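Local atomic coordinates of serine protease inhibitor 2 (Anopheles gambiae, PDB entry 3PZF), a protein that inhibits the clip-domain serine proteases CLIPB9, CLIPB10 and CLIPB4, so preventing phenoloxidase activation and holding back melanization in the mosquito hemolymph. Residues A[35-40]-A[290-295]; A[85-90]-A[130-135]; A[199-204]-A[213-218]; A[241-246]-A[378-383]. All blocks are in the same frame, centred on the assembly; numbering follows the deposited sequence.

How the interactions relate
Interactions 2 and 4 are buried, interaction 3 is partly buried and interaction 1 lies at the surface. Strand pairing carries interactions 3 and 4, through antiparallel backbone bonds. Interactions 1 and 2 have no direct hydrogen bond between their segments and depend on rings packed against rings or aliphatic chains. Strands 277-295 and 211-227, which supply interactions 1 and 3, are neighbours. Interactions 2 and 4 come within about 6 Å at their nearest atoms, and helix 83-98 serves both: it forms one side of interaction 2, and its S96 binds K243 and D380 of interaction 4. Charged groups meet directly across the segments in interaction 3, whereas in interactions 2 and 4 the salt-bridge partners come from outside.

Interaction 1 (A[35-40]-A[290-295]); sequences KNHNSN and FDFSEQ
N40 and F292 bring the two backbones closest, their CA atoms 7.8 Å apart, too far for strand pairing, so the loop 35-40 meets the strand 290-295 through side chains. H37 and F292 form a T-shaped (edge-to-face) pair. F292 swings its ring out with CG anti to the backbone N (chi1 -177°), and its outer carbon CZ comes over the centre of the imidazole, 3.6 Å from H37 CD2. The ring planes stand at 83°. Histidine suits this place because its flat face receives the phenyl edge while both nitrogens find polar partners: ND1 bonds to I33 O, and NE2 shares a water, at 2.9 Å, that donates to S293 O. E294 also approaches the imidazole edge, but it has two conformers and that contact is doubtful. Farther along, the CB of N40 rests over the face of F290, 3.6 Å from the ring centroid, as a CH-pi contact. The amide end of this asparagine turns to other work, its OD1 accepting from the backbone N of E393 and of N394. S39 OG bonds to the carbonyl O of the next residue, N40, at 3.2 Å, from above the carbonyl plane. The loop thus leads from helix 24-35 into strand 41-43 across one side of strand 277-295, where F292 also touches I33, V41 and V42, while the backbone of residues 290-294 pairs with strand 332-341.

Interaction 2 (A[85-90]-A[130-135]); sequences HTRSYY and THYHAM
R87 and Y132 reach the same acceptor, OE2 of E57: the arginine NE forms a salt bridge to it and the tyrosine hydroxyl a hydrogen bond. Two donors far apart in the chain thus grip one carboxylate oxygen, which probably favours its charged form. The hydroxyl also packs against neighbouring carbons, with Y132 OH 3.4 Å from R87 CG and 3.8 Å from T86 CG2. An arginine fits here because its long aliphatic part can cover a ring before the guanidinium begins. Its CB sits over the face of H131, 3.7 Å from the ring centroid in a CH-pi contact, and the chain runs on, extended from CG to NE, until CD lies over the ring centre. The opposite face of the imidazole is covered by T130 CG2. Y132 turns its ring toward helix 83-98 with chi1 at -57°, and CE1 approaches Y90 CB at 3.9 Å. Beyond them, helix 45-58 presents T53 to T86, Y90 and Y132. Such packing of helix 83-98 against the end of helix 122-132, just before the chain enters strand 134-139, belongs to the serpin fold, where these elements correspond to helices D and E.

Interaction 3 (A[199-204]-A[213-218]); sequences NVKPFY and AQYMEQ
K201 runs extended until its last torsion bends it (chi4 -69°), while N199 swings its CG far from the backbone N (chi1 -150°); together these place an ammonium group and an amide at one oxygen, OE2 of E217. N199 ND2 meets OE2 at 2.8 Å on the anti side, its amide nearly coplanar with the carboxylate, and K201 NZ forms a salt bridge at 3.0 Å from above the carboxylate plane. A water completes the group, accepting from K201 NZ and donating to E217 OE1 at 2.8 Å. The lysine passes Y215 with CB and CG close to the ring's CD2 and CE2 and sets CD over one face, 4.1 Å from the centroid, in a CH-pi contact. A tyrosine is apt here, since it offers a flat apolar face and a donor at its far end: its OH gives a bond of 2.7 Å to P202 O and lies at the edge of the F203 ring, in plane, 3.4 Å from CD1. The backbones pair antiparallel, K201 with A213 as a hydrogen-bonded pair (A213 N to K201 O 2.9 Å, K201 N to A213 O 3.0 Å) and V200 with Q214 as a non-hydrogen-bonded pair. Y215 N also donates to N199 O. The small methyl of A213 fits beside F203. In this hairpin of strands 200-203 and 211-227, the amide of N199 and the ammonium of K201 probably stabilise the negative charge of E217, and one lysine supplies both an apolar cover for the ring and the positive end of the salt bridge.

Interaction 4 (A[241-246]-A[378-383]); sequences GNKLAM and IEDETL
M246 and I378 face each other as a non-hydrogen-bonded antiparallel pair, their side chains on the same face as L244 and D380. The methionine folds at its last torsion (chi3 -79°), bringing CE to 3.6 Å from I378 CG1. An apolar pairing suits this end of the face, where both touch I339 of strand 332-341. L244 leans along the partner strand, its CD2 3.8 Å from D380 CA. On the other face lie A245 and E379; the small A245 leaves room for the E381 carboxylate, with A245 CB 3.4 Å from E381 CD. K243 crosses D380 at a slant, its methylenes rather than its charge close to the acid: CG is 3.7 Å from D380 OD1, and NZ goes to S96 O. D380 OD1 accepts from T382 N at 2.9 Å in an Asx turn and from T382 OG1 at 2.7 Å, while OD2 bonds to S96 OG. Backbone bonds run from A245 N to E379 O, E379 N to A245 O, and E381 N to K243 O, the last 2.7 Å and almost straight at 173°. Backbone amides thus join the strands, and M246, L244 and I378 give one face its apolar part. Salt bridges from E379 to R21 and from E381 OE2 to R236 probably favour the charged forms of these acids, whereas D380 is held by neutral groups of T382 and S96.

Interaction 1 (A[35-40]-A[290-295])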
# COMPACT_ATOMS: atom_id res chain seq x y z
N LYS A 35 -6.12 -12.95 2.23
CA LYS A 35 -6.75 -14.22 2.64
C LYS A 35 -8.04 -14.00 3.43
O LYS A 35 -8.86 -14.90 3.55
CB LYS A 35 -5.79 -15.04 3.50
CG LYS A 35 -4.71 -15.79 2.70
N ASN A 36 -8.21 -12.79 3.97
CA ASN A 36 -9.38 -12.49 4.79
C ASN A 36 -10.43 -11.58 4.12
O ASN A 36 -11.42 -11.20 4.74
CB ASN A 36 -8.92 -11.87 6.12
CG ASN A 36 -8.44 -12.92 7.11
OD1 ASN A 36 -9.23 -13.45 7.89
ND2 ASN A 36 -7.16 -13.25 7.04
N HIS A 37 -10.21 -11.22 2.86
CA HIS A 37 -11.19 -10.39 2.15
C HIS A 37 -11.48 -10.99 0.78
O HIS A 37 -10.56 -11.20 0.01
CB HIS A 37 -10.67 -8.96 1.98
CG HIS A 37 -10.66 -8.18 3.26
ND1 HIS A 37 -9.65 -8.30 4.19
CD2 HIS A 37 -11.54 -7.29 3.78
CE1 HIS A 37 -9.91 -7.52 5.23
NE2 HIS A 37 -11.06 -6.90 5.00
N ASN A 38 -12.75 -11.27 0.50
CA ASN A 38 -13.16 -11.84 -0.78
C ASN A 38 -13.66 -10.78 -1.75
O ASN A 38 -14.69 -10.94 -2.39
CB ASN A 38 -14.30 -12.86 -0.57
CG ASN A 38 -13.88 -14.05 0.28
OD1 ASN A 38 -12.74 -14.50 0.22
ND2 ASN A 38 -14.82 -14.57 1.06
N SER A 39 -12.92 -9.70 -1.84
CA SER A 39 -13.35 -8.50 -2.54
C SER A 39 -12.09 -7.93 -3.13
O SER A 39 -11.04 -8.44 -2.82
CB SER A 39 -13.92 -7.50 -1.54
OG SER A 39 -12.96 -7.21 -0.50
N ASN A 40 -12.19 -6.86 -3.93
CA ASN A 40 -10.98 -6.13 -4.31
C ASN A 40 -10.31 -5.63 -3.06
O ASN A 40 -10.98 -5.29 -2.08
CB ASN A 40 -11.30 -4.95 -5.23
CG ASN A 40 -12.01 -5.36 -6.48
OD1 ASN A 40 -11.90 -6.51 -6.92
ND2 ASN A 40 -12.71 -4.42 -7.10
N PHE A 290 -11.55 1.83 -7.20
CA PHE A 290 -12.13 1.46 -5.91
C PHE A 290 -11.24 1.93 -4.77
O PHE A 290 -10.12 2.42 -4.98
CB PHE A 290 -12.33 -0.07 -5.81
CG PHE A 290 -11.03 -0.88 -5.67
CD1 PHE A 290 -10.55 -1.31 -4.43
CD2 PHE A 290 -10.31 -1.25 -6.81
CE1 PHE A 290 -9.37 -2.07 -4.33
CE2 PHE A 290 -9.13 -1.98 -6.72
CZ PHE A 290 -8.65 -2.41 -5.48
N ASP A 291 -11.75 1.81 -3.56
CA ASP A 291 -10.93 2.08 -2.41
C ASP A 291 -11.13 0.99 -1.37
O ASP A 291 -12.04 0.16 -1.46
CB ASP A 291 -11.20 3.48 -1.87
CG ASP A 291 -12.63 3.73 -1.62
OD1 ASP A 291 -13.21 3.05 -0.75
OD2 ASP A 291 -13.16 4.65 -2.26
N PHE A 292 -10.27 0.99 -0.37
CA PHE A 292 -10.25 -0.11 0.57
C PHE A 292 -9.72 0.48 1.87
O PHE A 292 -8.69 1.16 1.87
CB PHE A 292 -9.32 -1.25 0.11
CG PHE A 292 -9.34 -2.43 1.04
CD1 PHE A 292 -10.39 -3.33 1.02
CD2 PHE A 292 -8.33 -2.60 1.99
CE1 PHE A 292 -10.43 -4.41 1.91
CE2 PHE A 292 -8.37 -3.67 2.88
CZ PHE A 292 -9.42 -4.58 2.83
N SER A 293 -10.47 0.29 2.93
CA SER A 293 -10.14 0.83 4.25
C SER A 293 -10.14 -0.32 5.23
O SER A 293 -10.95 -1.24 5.12
CB SER A 293 -11.20 1.86 4.65
OG SER A 293 -10.78 2.61 5.77
N GLU A 294 -9.26 -0.28 6.23
CA GLU A 294 -9.24 -1.35 7.22
C GLU A 294 -8.62 -0.86 8.53
O GLU A 294 -7.71 -0.04 8.53
CB GLU A 294 -8.46 -2.57 6.72
CG GLU A 294 -8.50 -3.74 7.69
CD GLU A 294 -8.07 -5.05 7.08
OE1 GLU A 294 -7.16 -5.04 6.22
OE2 GLU A 294 -8.64 -6.10 7.45
N GLN A 295 -9.11 -1.41 9.63
CA GLN A 295 -8.46 -1.17 10.90
C GLN A 295 -7.39 -2.26 10.99
O GLN A 295 -7.69 -3.45 10.78
CB GLN A 295 -9.48 -1.29 12.03
CG GLN A 295 -8.85 -1.23 13.39
CD GLN A 295 -9.92 -1.34 14.48
OE1 GLN A 295 -10.96 -0.69 14.40
NE2 GLN A 295 -9.67 -2.18 15.47
O HOH W 1 -12.00 -4.27 5.75

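Interaction 2 (A[85-90]-A[130-135])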
# COMPACT_ATOMS: atom_id res chain seq x y z
N HIS A 85 20.04 4.97 11.47
CA HIS A 85 19.91 4.29 10.19
C HIS A 85 18.44 4.17 9.84
O HIS A 85 18.06 4.22 8.67
CB HIS A 85 20.47 2.88 10.24
CG HIS A 85 20.53 2.20 8.90
ND1 HIS A 85 20.35 2.88 7.71
CD2 HIS A 85 20.78 0.92 8.56
CE1 HIS A 85 20.47 2.04 6.70
NE2 HIS A 85 20.73 0.84 7.19
N THR A 86 17.61 3.95 10.86
CA THR A 86 16.19 3.70 10.61
C THR A 86 15.56 4.97 10.06
O THR A 86 14.83 4.93 9.06
CB THR A 86 15.48 3.23 11.90
OG1 THR A 86 16.02 1.96 12.30
CG2 THR A 86 13.97 3.08 11.70
N ARG A 87 15.85 6.10 10.70
CA ARG A 87 15.35 7.38 10.25
C ARG A 87 15.81 7.69 8.83
O ARG A 87 14.99 8.04 8.01
CB ARG A 87 15.78 8.48 11.20
CG ARG A 87 15.00 8.45 12.51
CD ARG A 87 15.70 9.31 13.61
NE ARG A 87 15.01 9.14 14.89
CZ ARG A 87 15.41 9.69 16.04
NH1 ARG A 87 16.49 10.46 16.07
NH2 ARG A 87 14.72 9.47 17.15
N SER A 88 17.10 7.59 8.54
CA SER A 88 17.59 7.98 7.22
C SER A 88 17.05 7.04 6.14
O SER A 88 16.77 7.48 5.05
CB SER A 88 19.12 8.06 7.16
OG SER A 88 19.71 6.85 7.58
N TYR A 89 16.87 5.77 6.48
CA TYR A 89 16.32 4.79 5.55
C TYR A 89 14.90 5.14 5.17
O TYR A 89 14.60 5.28 3.98
CB TYR A 89 16.31 3.40 6.19
CG TYR A 89 15.76 2.31 5.29
CD1 TYR A 89 16.52 1.84 4.23
CD2 TYR A 89 14.53 1.74 5.52
CE1 TYR A 89 16.06 0.84 3.40
CE2 TYR A 89 14.03 0.74 4.67
CZ TYR A 89 14.82 0.30 3.63
OH TYR A 89 14.38 -0.70 2.77
N TYR A 90 14.01 5.23 6.16
CA TYR A 90 12.61 5.51 5.85
C TYR A 90 12.46 6.90 5.26
O TYR A 90 11.63 7.11 4.38
CB TYR A 90 11.70 5.28 7.06
CG TYR A 90 11.49 3.82 7.29
CD1 TYR A 90 10.76 3.07 6.37
CD2 TYR A 90 12.06 3.16 8.37
CE1 TYR A 90 10.58 1.73 6.53
CE2 TYR A 90 11.86 1.80 8.55
CZ TYR A 90 11.12 1.09 7.61
OH TYR A 90 10.89 -0.25 7.74
N THR A 130 10.03 15.28 10.45
CA THR A 130 11.27 15.35 9.67
C THR A 130 11.57 14.05 8.93
O THR A 130 11.82 14.05 7.73
CB THR A 130 12.47 15.73 10.57
OG1 THR A 130 12.29 17.07 11.04
CG2 THR A 130 13.78 15.64 9.81
N HIS A 131 11.55 12.93 9.66
CA HIS A 131 12.00 11.66 9.09
C HIS A 131 10.86 10.82 8.51
O HIS A 131 11.08 10.05 7.60
CB HIS A 131 12.73 10.83 10.14
CG HIS A 131 13.88 11.55 10.80
ND1 HIS A 131 15.14 11.60 10.24
CD2 HIS A 131 13.95 12.24 11.96
CE1 HIS A 131 15.94 12.28 11.04
NE2 HIS A 131 15.24 12.68 12.09
N TYR A 132 9.65 10.96 9.05
CA TYR A 132 8.55 10.05 8.68
C TYR A 132 7.41 10.78 8.02
O TYR A 132 6.40 10.18 7.66
CB TYR A 132 8.07 9.27 9.91
CG TYR A 132 9.20 8.50 10.57
CD1 TYR A 132 9.70 7.34 9.98
CD2 TYR A 132 9.78 8.94 11.76
CE1 TYR A 132 10.74 6.62 10.56
CE2 TYR A 132 10.82 8.24 12.34
CZ TYR A 132 11.30 7.09 11.75
OH TYR A 132 12.33 6.40 12.34
N HIS A 133 7.57 12.09 7.86
CA HIS A 133 6.56 12.91 7.21
C HIS A 133 5.17 12.61 7.78
O HIS A 133 4.19 12.46 7.04
CB HIS A 133 6.66 12.72 5.70
CG HIS A 133 7.98 13.18 5.17
ND1 HIS A 133 8.33 14.52 5.12
CD2 HIS A 133 9.07 12.49 4.76
CE1 HIS A 133 9.56 14.63 4.65
NE2 HIS A 133 10.03 13.42 4.42
N ALA A 134 5.14 12.53 9.10
CA ALA A 134 3.93 12.29 9.89
C ALA A 134 3.71 13.43 10.89
O ALA A 134 4.66 14.12 11.28
CB ALA A 134 4.08 10.98 10.65
N MET A 135 2.46 13.61 11.32
CA MET A 135 2.15 14.68 12.27
C MET A 135 1.25 14.16 13.38
O MET A 135 0.78 13.02 13.32
CB MET A 135 1.48 15.84 11.54
CG MET A 135 2.41 16.55 10.57
SD MET A 135 1.74 18.07 9.86
CE MET A 135 1.45 17.56 8.16

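Interaction 3 (A[199-204]-A[213-218])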
# COMPACT_ATOMS: atom_id res chain seq x y z
N ASN A 199 -16.12 -1.73 -24.86
CA ASN A 199 -15.27 -2.89 -24.77
C ASN A 199 -15.57 -3.74 -23.55
O ASN A 199 -14.67 -4.20 -22.87
CB ASN A 199 -13.79 -2.48 -24.73
CG ASN A 199 -12.88 -3.54 -25.35
OD1 ASN A 199 -13.34 -4.39 -26.12
ND2 ASN A 199 -11.59 -3.48 -25.03
N VAL A 200 -16.85 -3.96 -23.29
CA VAL A 200 -17.25 -4.84 -22.21
C VAL A 200 -17.03 -6.29 -22.59
O VAL A 200 -17.32 -6.69 -23.71
CB VAL A 200 -18.75 -4.62 -21.88
CG1 VAL A 200 -19.33 -5.83 -21.12
CG2 VAL A 200 -18.90 -3.36 -21.05
N LYS A 201 -16.51 -7.08 -21.67
CA LYS A 201 -16.40 -8.53 -21.90
C LYS A 201 -16.64 -9.19 -20.58
O LYS A 201 -16.58 -8.53 -19.56
CB LYS A 201 -14.97 -8.91 -22.35
CG LYS A 201 -14.32 -8.04 -23.42
CD LYS A 201 -12.81 -8.46 -23.54
CE LYS A 201 -11.99 -7.57 -24.45
NZ LYS A 201 -12.35 -7.71 -25.89
N PRO A 202 -16.87 -10.51 -20.58
CA PRO A 202 -16.99 -11.24 -19.30
C PRO A 202 -15.71 -11.20 -18.47
O PRO A 202 -14.58 -11.01 -19.00
CB PRO A 202 -17.25 -12.68 -19.75
CG PRO A 202 -17.89 -12.53 -21.11
CD PRO A 202 -17.15 -11.38 -21.73
N PHE A 203 -15.88 -11.38 -17.16
CA PHE A 203 -14.76 -11.50 -16.21
C PHE A 203 -15.06 -12.73 -15.37
O PHE A 203 -16.19 -12.89 -14.90
CB PHE A 203 -14.65 -10.27 -15.30
CG PHE A 203 -13.51 -10.36 -14.31
CD1 PHE A 203 -12.24 -9.92 -14.67
CD2 PHE A 203 -13.71 -10.90 -13.04
CE1 PHE A 203 -11.17 -10.01 -13.77
CE2 PHE A 203 -12.64 -10.99 -12.14
CZ PHE A 203 -11.36 -10.54 -12.52
N TYR A 204 -14.10 -13.63 -15.23
CA TYR A 204 -14.37 -14.92 -14.59
C TYR A 204 -13.89 -14.93 -13.17
O TYR A 204 -12.75 -15.29 -12.90
CB TYR A 204 -13.74 -16.04 -15.40
CG TYR A 204 -14.31 -16.07 -16.78
CD1 TYR A 204 -15.53 -16.71 -17.03
CD2 TYR A 204 -13.70 -15.39 -17.83
CE1 TYR A 204 -16.10 -16.71 -18.28
CE2 TYR A 204 -14.28 -15.40 -19.12
CZ TYR A 204 -15.49 -16.05 -19.32
OH TYR A 204 -16.11 -16.09 -20.57
N ALA A 213 -16.83 -6.78 -17.26
CA ALA A 213 -15.93 -5.67 -16.99
C ALA A 213 -15.70 -4.84 -18.24
O ALA A 213 -15.97 -5.30 -19.34
CB ALA A 213 -14.58 -6.21 -16.47
N GLN A 214 -15.17 -3.63 -18.08
CA GLN A 214 -14.77 -2.80 -19.22
C GLN A 214 -13.29 -2.95 -19.41
O GLN A 214 -12.54 -2.73 -18.47
CB GLN A 214 -15.04 -1.33 -18.94
CG GLN A 214 -16.52 -1.01 -18.76
CD GLN A 214 -16.76 0.48 -18.87
OE1 GLN A 214 -16.71 1.04 -19.97
NE2 GLN A 214 -16.96 1.13 -17.75
N TYR A 215 -12.85 -3.27 -20.62
CA TYR A 215 -11.44 -3.63 -20.81
C TYR A 215 -10.69 -2.63 -21.68
O TYR A 215 -11.29 -1.86 -22.43
CB TYR A 215 -11.35 -5.01 -21.44
CG TYR A 215 -11.68 -6.17 -20.50
CD1 TYR A 215 -10.65 -6.86 -19.84
CD2 TYR A 215 -13.01 -6.59 -20.32
CE1 TYR A 215 -10.93 -7.94 -19.00
CE2 TYR A 215 -13.31 -7.67 -19.50
CZ TYR A 215 -12.27 -8.35 -18.86
OH TYR A 215 -12.57 -9.41 -18.03
N MET A 216 -9.37 -2.64 -21.58
CA MET A 216 -8.51 -1.86 -22.46
C MET A 216 -7.44 -2.81 -22.97
O MET A 216 -7.09 -3.75 -22.27
CB MET A 216 -7.87 -0.70 -21.71
CG MET A 216 -7.25 -1.09 -20.41
SD MET A 216 -6.84 0.44 -19.50
CE MET A 216 -5.98 -0.27 -18.13
N GLU A 217 -6.98 -2.60 -24.20
CA GLU A 217 -6.10 -3.55 -24.90
C GLU A 217 -5.05 -2.78 -25.66
O GLU A 217 -5.37 -1.76 -26.28
CB GLU A 217 -6.91 -4.37 -25.92
CG GLU A 217 -8.07 -5.11 -25.30
CD GLU A 217 -8.96 -5.78 -26.34
OE1 GLU A 217 -8.42 -6.44 -27.27
OE2 GLU A 217 -10.19 -5.62 -26.23
N GLN A 218 -3.79 -3.23 -25.60
CA GLN A 218 -2.79 -2.72 -26.52
C GLN A 218 -1.73 -3.76 -26.85
O GLN A 218 -1.61 -4.76 -26.15
CB GLN A 218 -2.07 -1.50 -25.92
CG GLN A 218 -1.12 -1.84 -24.78
CD GLN A 218 -0.38 -0.59 -24.36
OE1 GLN A 218 0.44 -0.09 -25.11
NE2 GLN A 218 -0.74 -0.02 -23.22
O HOH W 2 -15.99 -0.51 -22.33
O HOH W 3 -10.40 -8.24 -28.17

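Interaction 4 (A[241-246]-A[378-383])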
# COMPACT_ATOMS: atom_id res chain seq x y z
N GLY A 241 8.13 9.18 -15.45
CA GLY A 241 8.85 9.71 -14.31
C GLY A 241 10.12 8.94 -13.98
O GLY A 241 10.89 9.35 -13.10
N ASN A 242 10.34 7.82 -14.67
CA ASN A 242 11.47 6.93 -14.44
C ASN A 242 11.60 6.49 -13.00
O ASN A 242 12.72 6.40 -12.47
CB ASN A 242 12.79 7.58 -14.87
CG ASN A 242 12.88 7.76 -16.37
OD1 ASN A 242 13.17 8.85 -16.85
ND2 ASN A 242 12.60 6.69 -17.12
N LYS A 243 10.48 6.24 -12.35
CA LYS A 243 10.53 5.83 -10.95
C LYS A 243 9.56 4.72 -10.60
O LYS A 243 9.94 3.78 -9.89
CB LYS A 243 10.27 7.00 -10.03
CG LYS A 243 10.19 6.57 -8.58
CD LYS A 243 10.73 7.63 -7.65
CE LYS A 243 12.21 7.85 -7.85
NZ LYS A 243 12.61 9.09 -7.17
N LEU A 244 8.31 4.84 -11.05
CA LEU A 244 7.26 3.94 -10.61
C LEU A 244 6.81 3.02 -11.74
O LEU A 244 6.84 3.39 -12.92
CB LEU A 244 6.03 4.73 -10.14
CG LEU A 244 6.29 5.68 -8.97
CD1 LEU A 244 4.99 6.40 -8.67
CD2 LEU A 244 6.77 4.91 -7.76
N ALA A 245 6.38 1.81 -11.37
CA ALA A 245 5.75 0.90 -12.34
C ALA A 245 4.69 0.07 -11.65
O ALA A 245 4.78 -0.14 -10.46
CB ALA A 245 6.83 -0.01 -12.97
N MET A 246 3.65 -0.37 -12.37
CA MET A 246 2.69 -1.30 -11.79
C MET A 246 2.98 -2.68 -12.31
O MET A 246 3.10 -2.89 -13.52
CB MET A 246 1.23 -0.93 -12.10
CG MET A 246 0.23 -1.92 -11.47
SD MET A 246 -1.53 -1.40 -11.61
CE MET A 246 -1.71 -0.20 -10.30
N ILE A 378 2.42 -1.52 -6.99
CA ILE A 378 3.17 -0.42 -7.57
C ILE A 378 4.44 -0.30 -6.77
O ILE A 378 4.39 -0.27 -5.54
CB ILE A 378 2.38 0.89 -7.46
CG1 ILE A 378 1.10 0.77 -8.33
CG2 ILE A 378 3.25 2.07 -7.98
CD1 ILE A 378 0.23 1.98 -8.23
N GLU A 379 5.57 -0.23 -7.47
CA GLU A 379 6.87 -0.19 -6.78
C GLU A 379 7.69 1.01 -7.23
O GLU A 379 7.58 1.45 -8.37
CB GLU A 379 7.58 -1.51 -7.09
CG GLU A 379 9.07 -1.54 -7.09
CD GLU A 379 9.54 -2.93 -7.46
OE1 GLU A 379 9.09 -3.88 -6.79
OE2 GLU A 379 10.30 -3.09 -8.43
N ASP A 380 8.47 1.56 -6.30
CA ASP A 380 9.54 2.51 -6.59
C ASP A 380 10.71 1.67 -7.12
O ASP A 380 11.30 0.90 -6.39
CB ASP A 380 9.92 3.25 -5.29
CG ASP A 380 11.06 4.25 -5.48
OD1 ASP A 380 11.86 4.09 -6.43
OD2 ASP A 380 11.15 5.21 -4.68
N GLU A 381 10.98 1.76 -8.42
CA GLU A 381 11.93 0.86 -9.05
C GLU A 381 13.37 1.26 -8.78
O GLU A 381 14.28 0.56 -9.19
CB GLU A 381 11.70 0.79 -10.54
CG GLU A 381 10.29 0.31 -10.87
CD GLU A 381 10.17 -0.08 -12.31
OE1 GLU A 381 10.07 -1.29 -12.56
OE2 GLU A 381 10.24 0.83 -13.16
N THR A 382 13.57 2.39 -8.11
CA THR A 382 14.95 2.80 -7.76
C THR A 382 15.38 2.20 -6.43
O THR A 382 16.58 2.00 -6.19
CB THR A 382 15.16 4.33 -7.70
OG1 THR A 382 14.48 4.88 -6.57
CG2 THR A 382 14.71 5.02 -8.98
N LEU A 383 14.40 1.86 -5.59
CA LEU A 383 14.70 1.39 -4.24
C LEU A 383 14.00 0.11 -3.83
O LEU A 383 14.32 -0.44 -2.76
CB LEU A 383 14.37 2.49 -3.24
CG LEU A 383 15.28 3.73 -3.35
CD1 LEU A 383 14.72 4.89 -2.55
CD2 LEU A 383 16.68 3.40 -2.90